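Local coordinates for protein ATP phosphoribosyltransferase (Thermotoga maritima, PDB 1O63) that probably catalyses the first step of histidine biosynthesis, joining ATP to 5-phosphoribose 1-diphosphate to give phosphoribosyl-ATP and diphosphate, at residues V90-K95 with D144-I149; G102-A107 with K121-R126. One frame throughout, in Å; residues are numbered along the deposited sequence.

Contact 1. Residues V90-K95 with D144-I149; sequences VLAGPK and DLIVDI
Leu91 and Val147 face each other as a non-hydrogen-bonded pair where strands 81-94 and 145-150 run antiparallel in the mixed sheet. The pairing lies in the second lobe of a two-lobed fold like that of the periplasmic binding proteins. The pairs on either side, Val90 with Asp148 and Ala92 with Ile146, are the hydrogen-bonded ones. Four backbone bonds hold the strands together. Val90 N bonds to Asp148 O at 2.9 Å, and Asp148 N returns one to Val90 O. Ala92 N and Ile146 O form the third, and Ile146 N to Ala92 O, at 2.8 Å, the fourth.

From CB, the side chain of Leu91 sets CG anti to the backbone N (chi1 175°), which carries the CD1 branch against Ile146 O and Val147. Leu91 CG passes 4.1 Å from Ile146 O. Leu91 CD1 comes to 3.4 Å from Ile146 O. Leu91 CD1 also lies 3.8 Å from Val147 CG2 and touches CB and CD1 of Leu145. CD2 turns away to Trp123. Tyr117 of helix 111-121 also lies against this leucine.

Ala92 and Ile146 point to the other face of the sheet. There the methyl of Ala92 packs on CG1 of Ile146, and Val134 touches the isoleucine. At the end of the pairing Gly93 presents its bare CA to Leu145 CD2. Next to it Pro94 CD lies 3.3 Å from Asp144 O.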
loop_
_atom_site.group_PDB
_atom_site.type_symbol
_atom_site.label_atom_id
_atom_site.label_comp_id
_atom_site.label_asym_id
_atom_site.label_seq_id
_atom_site.Cartn_x
_atom_site.Cartn_y
_atom_site.Cartn_z
ATOM N N VAL A 90 5.549 11.442 -12.879
ATOM C CA VAL A 90 6.751 12.162 -13.300
ATOM C C VAL A 90 8.024 11.537 -12.757
ATOM O O VAL A 90 7.987 10.765 -11.811
ATOM C CB VAL A 90 6.716 13.641 -12.837
ATOM C CG1 VAL A 90 5.527 14.354 -13.464
ATOM C CG2 VAL A 90 6.660 13.768 -11.307
ATOM N N LEU A 91 9.132 11.888 -13.386
ATOM C CA LEU A 91 10.464 11.612 -12.889
ATOM C C LEU A 91 10.889 12.923 -12.187
ATOM O O LEU A 91 10.610 13.987 -12.768
ATOM C CB LEU A 91 11.460 11.328 -14.028
ATOM C CG LEU A 91 12.921 11.140 -13.544
ATOM C CD1 LEU A 91 13.028 9.815 -12.817
ATOM C CD2 LEU A 91 13.872 11.174 -14.743
ATOM N N ALA A 92 11.311 12.855 -10.959
ATOM C CA ALA A 92 11.749 14.063 -10.229
ATOM C C ALA A 92 13.040 13.801 -9.458
ATOM O O ALA A 92 13.404 12.681 -9.117
ATOM C CB ALA A 92 10.669 14.541 -9.278
ATOM N N GLY A 93 13.727 14.915 -9.127
ATOM C CA GLY A 93 14.994 14.804 -8.376
ATOM C C GLY A 93 15.359 16.173 -7.777
ATOM O O GLY A 93 14.718 17.171 -8.063
ATOM N N PRO A 94 16.379 16.207 -6.952
ATOM C CA PRO A 94 16.809 17.460 -6.300
ATOM C C PRO A 94 16.951 18.552 -7.330
ATOM O O PRO A 94 17.573 18.310 -8.389
ATOM C CB PRO A 94 18.154 17.074 -5.692
ATOM C CG PRO A 94 17.980 15.613 -5.365
ATOM C CD PRO A 94 17.229 15.058 -6.554
ATOM N N LYS A 95 16.348 19.723 -7.135
ATOM C CA LYS A 95 16.469 20.762 -8.154
ATOM C C LYS A 95 17.928 21.190 -8.357
ATOM O O LYS A 95 18.630 21.479 -7.400
ATOM C CB LYS A 95 15.616 22.001 -7.901
ATOM C CG LYS A 95 15.390 22.755 -9.221
ATOM C CD LYS A 95 15.041 24.204 -9.038
ATOM C CE LYS A 95 13.547 24.438 -8.953
ATOM N NZ LYS A 95 13.234 25.904 -8.922
ATOM N N ASP A 144 18.596 8.728 -5.881
ATOM C CA ASP A 144 19.015 9.908 -6.623
ATOM C C ASP A 144 17.770 10.622 -7.134
ATOM O O ASP A 144 17.671 11.842 -7.211
ATOM C CB ASP A 144 19.917 9.458 -7.780
ATOM C CG ASP A 144 21.226 8.841 -7.289
ATOM O OD1 ASP A 144 22.030 9.597 -6.727
ATOM O OD2 ASP A 144 21.466 7.632 -7.494
ATOM N N LEU A 145 16.792 9.812 -7.568
ATOM C CA LEU A 145 15.622 10.263 -8.257
ATOM C C LEU A 145 14.375 9.497 -7.753
ATOM O O LEU A 145 14.494 8.483 -7.102
ATOM C CB LEU A 145 15.684 9.966 -9.780
ATOM C CG LEU A 145 16.875 10.495 -10.570
ATOM C CD1 LEU A 145 17.021 9.790 -11.922
ATOM C CD2 LEU A 145 16.803 11.995 -10.784
ATOM N N ILE A 146 13.213 10.061 -8.064
ATOM C CA ILE A 146 11.977 9.330 -7.775
ATOM C C ILE A 146 11.095 9.302 -9.023
ATOM O O ILE A 146 11.308 10.117 -9.922
ATOM C CB ILE A 146 11.148 9.927 -6.633
ATOM C CG1 ILE A 146 10.663 11.315 -7.031
ATOM C CG2 ILE A 146 11.949 9.904 -5.314
ATOM C CD1 ILE A 146 9.773 12.023 -6.040
ATOM N N VAL A 147 10.200 8.325 -9.058
ATOM C CA VAL A 147 9.145 8.309 -10.095
ATOM C C VAL A 147 7.846 8.295 -9.281
ATOM O O VAL A 147 7.659 7.370 -8.491
ATOM C CB VAL A 147 9.224 7.125 -11.045
ATOM C CG1 VAL A 147 7.917 6.947 -11.804
ATOM C CG2 VAL A 147 10.391 7.242 -12.009
ATOM N N ASP A 148 7.073 9.368 -9.352
ATOM C CA ASP A 148 5.883 9.445 -8.481
ATOM C C ASP A 148 4.806 10.315 -9.102
ATOM O O ASP A 148 5.032 11.012 -10.098
ATOM C CB ASP A 148 6.266 10.002 -7.105
ATOM C CG ASP A 148 5.294 9.660 -6.003
ATOM O OD1 ASP A 148 4.363 8.851 -6.229
ATOM O OD2 ASP A 148 5.438 10.199 -4.886
ATOM N N ILE A 149 3.641 10.307 -8.482
ATOM C CA ILE A 149 2.505 11.094 -8.955
ATOM C C ILE A 149 2.540 12.477 -8.264
ATOM O O ILE A 149 2.864 12.570 -7.090
ATOM C CB ILE A 149 1.172 10.434 -8.555
ATOM C CG1 ILE A 149 1.006 9.044 -9.188
ATOM C CG2 ILE A 149 -0.029 11.316 -8.888
ATOM C CD1 ILE A 149 -0.290 8.388 -8.621
#

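Contact 2. Residues G102-A107 with K121-R126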
loop_
_atom_site.group_PDB
_atom_site.type_symbol
_atom_site.label_atom_id
_atom_site.label_comp_id
_atom_site.label_asym_id
_atom_site.label_seq_id
_atom_site.Cartn_x
_atom_site.Cartn_y
_atom_site.Cartn_z
ATOM N N GLY A 102 26.097 7.279 -14.125
ATOM C CA GLY A 102 26.165 5.833 -13.955
ATOM C C GLY A 102 24.799 5.235 -13.636
ATOM O O GLY A 102 23.767 5.653 -14.162
ATOM N N GLU A 103 24.803 4.280 -12.719
ATOM C CA GLU A 103 23.584 3.581 -12.308
ATOM C C GLU A 103 22.687 4.544 -11.529
ATOM O O GLU A 103 23.146 5.368 -10.753
ATOM C CB GLU A 103 23.978 2.348 -11.499
ATOM C CG GLU A 103 22.840 1.584 -10.856
ATOM C CD GLU A 103 23.344 0.458 -9.962
ATOM O OE1 GLU A 103 23.064 -0.715 -10.297
ATOM O OE2 GLU A 103 24.008 0.741 -8.950
ATOM N N LYS A 104 21.401 4.600 -11.904
ATOM C CA LYS A 104 20.508 5.564 -11.249
ATOM C C LYS A 104 19.661 4.914 -10.173
ATOM O O LYS A 104 18.952 3.935 -10.417
ATOM C CB LYS A 104 19.680 6.270 -12.312
ATOM C CG LYS A 104 20.548 7.037 -13.321
ATOM C CD LYS A 104 20.094 6.719 -14.748
ATOM C CE LYS A 104 20.816 7.612 -15.747
ATOM N NZ LYS A 104 22.232 7.152 -15.909
ATOM N N ARG A 105 19.751 5.419 -8.939
ATOM C CA ARG A 105 18.934 4.877 -7.848
ATOM C C ARG A 105 17.583 5.633 -7.853
ATOM O O ARG A 105 17.583 6.858 -7.828
ATOM C CB ARG A 105 19.635 5.092 -6.500
ATOM C CG ARG A 105 20.975 4.371 -6.360
ATOM C CD ARG A 105 21.574 4.613 -4.960
ATOM N NE ARG A 105 21.526 6.018 -4.600
ATOM C CZ ARG A 105 21.481 6.521 -3.370
ATOM N NH1 ARG A 105 21.429 7.833 -3.186
ATOM N NH2 ARG A 105 21.529 5.733 -2.303
ATOM N N ILE A 106 16.496 4.910 -8.123
ATOM C CA ILE A 106 15.179 5.537 -8.217
ATOM C C ILE A 106 14.229 4.867 -7.209
ATOM O O ILE A 106 14.006 3.666 -7.353
ATOM C CB ILE A 106 14.559 5.373 -9.615
ATOM C CG1 ILE A 106 15.588 5.713 -10.708
ATOM C CG2 ILE A 106 13.307 6.205 -9.755
ATOM C CD1 ILE A 106 15.078 5.560 -12.131
ATOM N N ALA A 107 13.688 5.672 -6.308
ATOM C CA ALA A 107 12.669 5.212 -5.357
ATOM C C ALA A 107 11.299 5.405 -5.991
ATOM O O ALA A 107 11.099 6.393 -6.697
ATOM C CB ALA A 107 12.702 6.075 -4.090
ATOM N N LYS A 121 14.875 4.644 -21.868
ATOM C CA LYS A 121 16.005 5.545 -21.832
ATOM C C LYS A 121 17.328 4.833 -22.034
ATOM O O LYS A 121 18.371 5.486 -22.095
ATOM C CB LYS A 121 16.048 6.237 -20.442
ATOM C CG LYS A 121 15.940 7.742 -20.536
ATOM C CD LYS A 121 14.557 8.192 -20.953
ATOM C CE LYS A 121 14.501 9.713 -21.091
ATOM N NZ LYS A 121 13.587 10.082 -22.217
ATOM N N GLY A 122 17.333 3.508 -21.931
ATOM C CA GLY A 122 18.590 2.749 -21.990
ATOM C C GLY A 122 19.404 2.932 -20.714
ATOM O O GLY A 122 20.612 2.684 -20.691
ATOM N N TRP A 123 18.747 3.338 -19.622
ATOM C CA TRP A 123 19.414 3.564 -18.359
ATOM C C TRP A 123 19.577 2.258 -17.574
ATOM O O TRP A 123 18.702 1.387 -17.634
ATOM C CB TRP A 123 18.604 4.519 -17.488
ATOM C CG TRP A 123 18.505 5.943 -17.890
ATOM C CD1 TRP A 123 19.181 6.587 -18.884
ATOM C CD2 TRP A 123 17.704 6.956 -17.246
ATOM N NE1 TRP A 123 18.838 7.910 -18.920
ATOM C CE2 TRP A 123 17.932 8.164 -17.916
ATOM C CE3 TRP A 123 16.826 6.938 -16.149
ATOM C CZ2 TRP A 123 17.306 9.354 -17.563
ATOM C CZ3 TRP A 123 16.192 8.122 -15.798
ATOM C CH2 TRP A 123 16.437 9.305 -16.489
ATOM N N HIS A 124 20.649 2.178 -16.803
ATOM C CA HIS A 124 20.795 1.090 -15.822
ATOM C C HIS A 124 20.253 1.662 -14.503
ATOM O O HIS A 124 20.737 2.720 -14.074
ATOM C CB HIS A 124 22.241 0.657 -15.676
ATOM C CG HIS A 124 22.745 -0.194 -16.814
ATOM N ND1 HIS A 124 23.183 0.345 -18.000
ATOM C CD2 HIS A 124 22.880 -1.537 -16.929
ATOM C CE1 HIS A 124 23.566 -0.632 -18.808
ATOM N NE2 HIS A 124 23.399 -1.782 -18.178
ATOM N N CYS A 125 19.220 1.068 -13.955
ATOM C CA CYS A 125 18.576 1.622 -12.760
ATOM C C CYS A 125 18.562 0.662 -11.595
ATOM O O CYS A 125 18.387 -0.557 -11.740
ATOM C CB CYS A 125 17.118 2.001 -13.144
ATOM S SG CYS A 125 16.953 3.354 -14.314
ATOM N N ARG A 126 18.714 1.185 -10.403
ATOM C CA ARG A 126 18.602 0.419 -9.154
ATOM C C ARG A 126 17.263 0.867 -8.524
ATOM O O ARG A 126 17.212 1.983 -7.991
ATOM C CB ARG A 126 19.779 0.769 -8.268
ATOM C CG ARG A 126 20.098 -0.167 -7.138
ATOM C CD ARG A 126 20.680 -1.491 -7.631
ATOM N NE ARG A 126 21.774 -1.949 -6.804
ATOM C CZ ARG A 126 21.788 -2.139 -5.497
ATOM N NH1 ARG A 126 22.914 -2.562 -4.909
ATOM N NH2 ARG A 126 20.730 -1.920 -4.739
#
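Lys104 lies across the indole of Trp123 at about a right angle. Lys104 CE stands over one face of the ring, 3.4 Å from the centroid of the Trp123 five-membered ring and close to its normal, a CH-pi contact. Lys104 CD sits beside it, 3.5 Å from Trp123 CD2. Lys104 NZ continues over the same face as a cation-pi partner, 4.4 Å from the centroid of the Trp123 five-membered ring. The bend at chi4 (75°) turns Lys104 NZ back to Gly102 O, where it bonds at 2.8 Å in the carbonyl plane. Pro100 O accepts a second bond from NZ, so the ammonium is gripped by two carbonyls as well as the ring. Lys121 CG lies against the opposite face of the indole, offset toward the rim.

Three backbone hydrogen bonds join the strands in parallel register. Lys104 N bonds His124 O at 2.9 Å, Arg126 N bonds Lys104 O at 2.8 Å, and Ile106 N bonds Arg126 O.

The charged contact is weaker. Glu103 OE1 and Arg126 NE make a long salt bridge at 3.9 Å, with the carboxylate and guanidinium planes almost perpendicular (83°). His56 of the second subunit packs on Arg126.

Sulfur and apolar groups meet on the Lys104 side of the sheet. Ile106 CD1 touches Cys125 SG at 3.6 Å. This face is tied to helix 111-121 by the disulfide of Cys125 with Cys118 and by packing of Ile106 on Cys118 and Thr114.

Gly122, with positive phi, ends that helix in a Schellman motif. Strand 104-108, helix 111-121 and strand 125-129 form a beta-alpha-beta crossover, with the parallel strand pairing it typically gives.

In the fold
The centres of contacts 1 and 2 lie about 12 Å apart in one mixed sheet, on the same side of the chain's centre. Neighbouring strands there run in the order 81-94, 145-150, 104-108, 125-129. Strand 145-150, part of contact 1, lies between strands 81-94 and 104-108. Probable hydrogen bonds of Leu145 N with Arg105 O and of Ala107 N with Leu145 O join the contacts. Along the chain contact 2 is nested between the two segments of contact 1. The chain leaves strand 81-94, builds the 104-129 crossover at the sheet's edge and returns to pair between them. Strand 145-150, antiparallel to 81-94 and parallel to 104-108, thus joins the crossover to the long strand.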